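Local coordinates for protein topoisomerase IV subunit A (PDB 1ZVT) that forms part of a type II DNA topoisomerase, its C-terminal beta-pinwheel domain probably binding DNA and helping to set the enzyme's substrate preference, at residues Val48-Thr53 with Val86-Met91. Sequence-based numbering, arbitrary orientation.
Sequences VFVDST and VDHMLM
Strands 48-51 and 86-90 pair antiparallel, their short axes 4.7 Å apart at closest, with V48-L90 and V50-H88 as hydrogen-bonded pairs and F49-M89 and D51-V86 as non-hydrogen-bonded pairs. They are neighbours in one four-stranded blade of the beta-pinwheel, where strand 86-90 is outermost and strand 55-59 flanks 47-51 on its other side. Between V50 and D51 the register slips by one residue in a classic beta bulge: D87 and H88 both face V50, whose O accepts in its carbonyl plane from D87 N at 3.1 Å and from H88 N at a longer 3.3 Å. In the same pair V50 N gives a shorter bond to H88 O, 2.8 Å.

On one face the CD2-CE2 side of the F49 ring meets V86 and M89. V86 CG1, anti to its own N (chi1 169°), reaches F49 CD2 at 3.7 Å, while M89 CG, likewise anti to N (chi1 180°), is carried alongside the ring. This Met-aromatic contact is oblique: M89 SD sits 3.5 Å from F49 CE2 and, seen from the ring centroid, 60° off the ring normal. M89 also packs on I6 and L8 of strand 3-9, joining this blade to the preceding one. An alanine in place of F49 would probably leave V86 CG1 and M89 SD without their shared aromatic partner and open a gap beside them. On the other face V50 CB lies 4.1 Å from H88 CD2, and V50 CG2 comes near L90 CD1.

At the end of strand 48-51, D51 OD1 closes an Asx turn, gripped from one side of the carboxylate plane by T53 N and by T53 OG1, the latter at 2.7 Å, while D51 OD2 is hydrogen-bonded to Y57 OH.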
ATOM      1  N   VAL A  48       9.416  -8.209   1.573  1.00 17.59           N
ATOM      2  CA  VAL A  48       8.171  -8.692   0.968  1.00 17.61           C
ATOM      3  C   VAL A  48       7.785  -7.770  -0.191  1.00 18.25           C
ATOM      4  O   VAL A  48       8.000  -6.556  -0.114  1.00 18.15           O
ATOM      5  CB  VAL A  48       7.058  -8.738   2.026  1.00 18.73           C
ATOM      6  CG1 VAL A  48       5.690  -8.703   1.403  1.00 19.84           C
ATOM      7  CG2 VAL A  48       7.222  -9.990   2.901  1.00 19.80           C
ATOM      8  N   PHE A  49       7.233  -8.366  -1.250  1.00 17.34           N
ATOM      9  CA  PHE A  49       6.741  -7.676  -2.430  1.00 17.93           C
ATOM     10  C   PHE A  49       5.281  -8.047  -2.606  1.00 17.73           C
ATOM     11  O   PHE A  49       4.877  -9.204  -2.393  1.00 18.81           O
ATOM     12  CB  PHE A  49       7.551  -8.086  -3.671  1.00 18.11           C
ATOM     13  CG  PHE A  49       9.004  -7.747  -3.546  1.00 17.66           C
ATOM     14  CD1 PHE A  49       9.906  -8.675  -3.035  1.00 18.70           C
ATOM     15  CD2 PHE A  49       9.455  -6.467  -3.876  1.00 19.76           C
ATOM     16  CE1 PHE A  49      11.267  -8.340  -2.865  1.00 18.56           C
ATOM     17  CE2 PHE A  49      10.816  -6.122  -3.699  1.00 18.41           C
ATOM     18  CZ  PHE A  49      11.709  -7.073  -3.196  1.00 18.12           C
ATOM     19  N   VAL A  50       4.480  -7.068  -3.005  1.00 17.83           N
ATOM     20  CA  VAL A  50       3.092  -7.350  -3.374  1.00 18.44           C
ATOM     21  C   VAL A  50       2.894  -7.011  -4.864  1.00 18.86           C
ATOM     22  O   VAL A  50       3.260  -5.901  -5.305  1.00 19.84           O
ATOM     23  CB  VAL A  50       2.117  -6.546  -2.500  1.00 18.59           C
ATOM     24  CG1 VAL A  50       0.692  -6.887  -2.906  1.00 20.53           C
ATOM     25  CG2 VAL A  50       2.331  -6.878  -1.001  1.00 18.96           C
ATOM     26  N   ASP A  51       2.345  -7.951  -5.626  1.00 18.76           N
ATOM     27  CA  ASP A  51       2.109  -7.697  -7.068  1.00 19.39           C
ATOM     28  C   ASP A  51       0.732  -7.124  -7.364  1.00 19.41           C
ATOM     29  O   ASP A  51      -0.119  -7.003  -6.465  1.00 19.49           O
ATOM     30  CB  ASP A  51       2.465  -8.922  -7.958  1.00 19.03           C
ATOM     31  CG  ASP A  51       1.400 -10.027  -7.956  1.00 22.04           C
ATOM     32  OD1 ASP A  51       0.239  -9.790  -7.585  1.00 23.25           O
ATOM     33  OD2 ASP A  51       1.738 -11.153  -8.370  1.00 24.78           O
ATOM     34  N   SER A  52       0.536  -6.742  -8.632  1.00 19.01           N
ATOM     35  CA  SER A  52      -0.685  -6.063  -9.063  1.00 20.42           C
ATOM     36  C   SER A  52      -1.942  -6.934  -9.000  1.00 20.39           C
ATOM     37  O   SER A  52      -3.058  -6.411  -9.153  1.00 21.67           O
ATOM     38  CB  SER A  52      -0.491  -5.533 -10.489  1.00 19.51           C
ATOM     39  OG  SER A  52      -0.077  -6.577 -11.325  1.00 21.67           O
ATOM     40  N   THR A  53      -1.772  -8.238  -8.792  1.00 20.16           N
ATOM     41  CA  THR A  53      -2.870  -9.193  -8.682  1.00 21.02           C
ATOM     42  C   THR A  53      -3.227  -9.538  -7.237  1.00 20.34           C
ATOM     43  O   THR A  53      -4.155 -10.308  -6.990  1.00 20.61           O
ATOM     44  CB  THR A  53      -2.604 -10.498  -9.480  1.00 21.76           C
ATOM     45  OG1 THR A  53      -1.616 -11.294  -8.819  1.00 22.94           O
ATOM     46  CG2 THR A  53      -2.160 -10.204 -10.905  1.00 22.86           C
ATOM     47  N   VAL A  86       5.315  -5.775 -10.020  1.00 24.61           N
ATOM     48  CA  VAL A  86       5.581  -5.632  -8.582  1.00 24.78           C
ATOM     49  C   VAL A  86       5.407  -4.184  -8.176  1.00 24.38           C
ATOM     50  O   VAL A  86       6.182  -3.298  -8.588  1.00 25.56           O
ATOM     51  CB  VAL A  86       6.998  -6.104  -8.221  1.00 23.99           C
ATOM     52  CG1 VAL A  86       7.364  -5.707  -6.803  1.00 24.95           C
ATOM     53  CG2 VAL A  86       7.093  -7.618  -8.400  1.00 25.56           C
ATOM     54  N   ASP A  87       4.398  -3.930  -7.350  1.00 23.39           N
ATOM     55  CA  ASP A  87       3.999  -2.555  -7.086  1.00 22.90           C
ATOM     56  C   ASP A  87       4.372  -2.033  -5.712  1.00 22.05           C
ATOM     57  O   ASP A  87       4.465  -0.820  -5.500  1.00 21.95           O
ATOM     58  CB  ASP A  87       2.486  -2.410  -7.305  1.00 23.41           C
ATOM     59  CG  ASP A  87       2.085  -2.642  -8.742  1.00 26.41           C
ATOM     60  OD1 ASP A  87       2.971  -2.659  -9.634  1.00 25.64           O
ATOM     61  OD2 ASP A  87       0.875  -2.834  -8.998  1.00 29.78           O
ATOM     62  N   HIS A  88       4.564  -2.953  -4.760  1.00 20.68           N
ATOM     63  CA  HIS A  88       4.750  -2.565  -3.377  1.00 20.80           C
ATOM     64  C   HIS A  88       5.815  -3.423  -2.713  1.00 20.07           C
ATOM     65  O   HIS A  88       5.905  -4.631  -2.991  1.00 19.77           O
ATOM     66  CB  HIS A  88       3.439  -2.656  -2.567  1.00 21.89           C
ATOM     67  CG  HIS A  88       2.229  -2.148  -3.304  1.00 24.62           C
ATOM     68  ND1 HIS A  88       1.953  -0.807  -3.446  1.00 27.16           N
ATOM     69  CD2 HIS A  88       1.233  -2.808  -3.939  1.00 27.94           C
ATOM     70  CE1 HIS A  88       0.846  -0.661  -4.148  1.00 25.27           C
ATOM     71  NE2 HIS A  88       0.385  -1.859  -4.455  1.00 28.06           N
ATOM     72  N   MET A  89       6.604  -2.786  -1.848  1.00 19.14           N
ATOM     73  CA  MET A  89       7.697  -3.436  -1.138  1.00 19.27           C
ATOM     74  C   MET A  89       7.647  -3.051   0.343  1.00 19.13           C
ATOM     75  O   MET A  89       7.463  -1.861   0.675  1.00 19.67           O
ATOM     76  CB  MET A  89       9.039  -2.982  -1.738  1.00 19.38           C
ATOM     77  CG  MET A  89      10.256  -3.582  -1.084  1.00 19.37           C
ATOM     78  SD  MET A  89      11.840  -3.248  -1.943  1.00 19.83           S
ATOM     79  CE  MET A  89      11.922  -1.447  -1.928  1.00 20.06           C
ATOM     80  N   LEU A  90       7.799  -4.032   1.227  1.00 18.68           N
ATOM     81  CA  LEU A  90       7.720  -3.794   2.671  1.00 19.89           C
ATOM     82  C   LEU A  90       8.804  -4.566   3.399  1.00 19.51           C
ATOM     83  O   LEU A  90       9.162  -5.694   3.010  1.00 17.62           O
ATOM     84  CB  LEU A  90       6.375  -4.272   3.222  1.00 21.59           C
ATOM     85  CG  LEU A  90       5.162  -3.445   2.793  1.00 24.04           C
ATOM     86  CD1 LEU A  90       4.567  -3.945   1.486  1.00 30.26           C
ATOM     87  CD2 LEU A  90       4.134  -3.493   3.913  1.00 29.97           C
ATOM     88  N   MET A  91       9.279  -3.999   4.499  1.00 19.72           N
ATOM     89  CA  MET A  91      10.180  -4.691   5.392  1.00 20.03           C
ATOM     90  C   MET A  91       9.851  -4.182   6.791  1.00 20.69           C
ATOM     91  O   MET A  91      10.113  -3.022   7.103  1.00 21.13           O
ATOM     92  CB  MET A  91      11.632  -4.381   5.007  1.00 20.86           C
ATOM     93  CG  MET A  91      12.633  -5.361   5.477  1.00 21.60           C
ATOM     94  SD  MET A  91      14.201  -5.171   4.588  1.00 20.92           S
ATOM     95  CE  MET A  91      15.077  -6.623   5.129  1.00 21.27           C
TER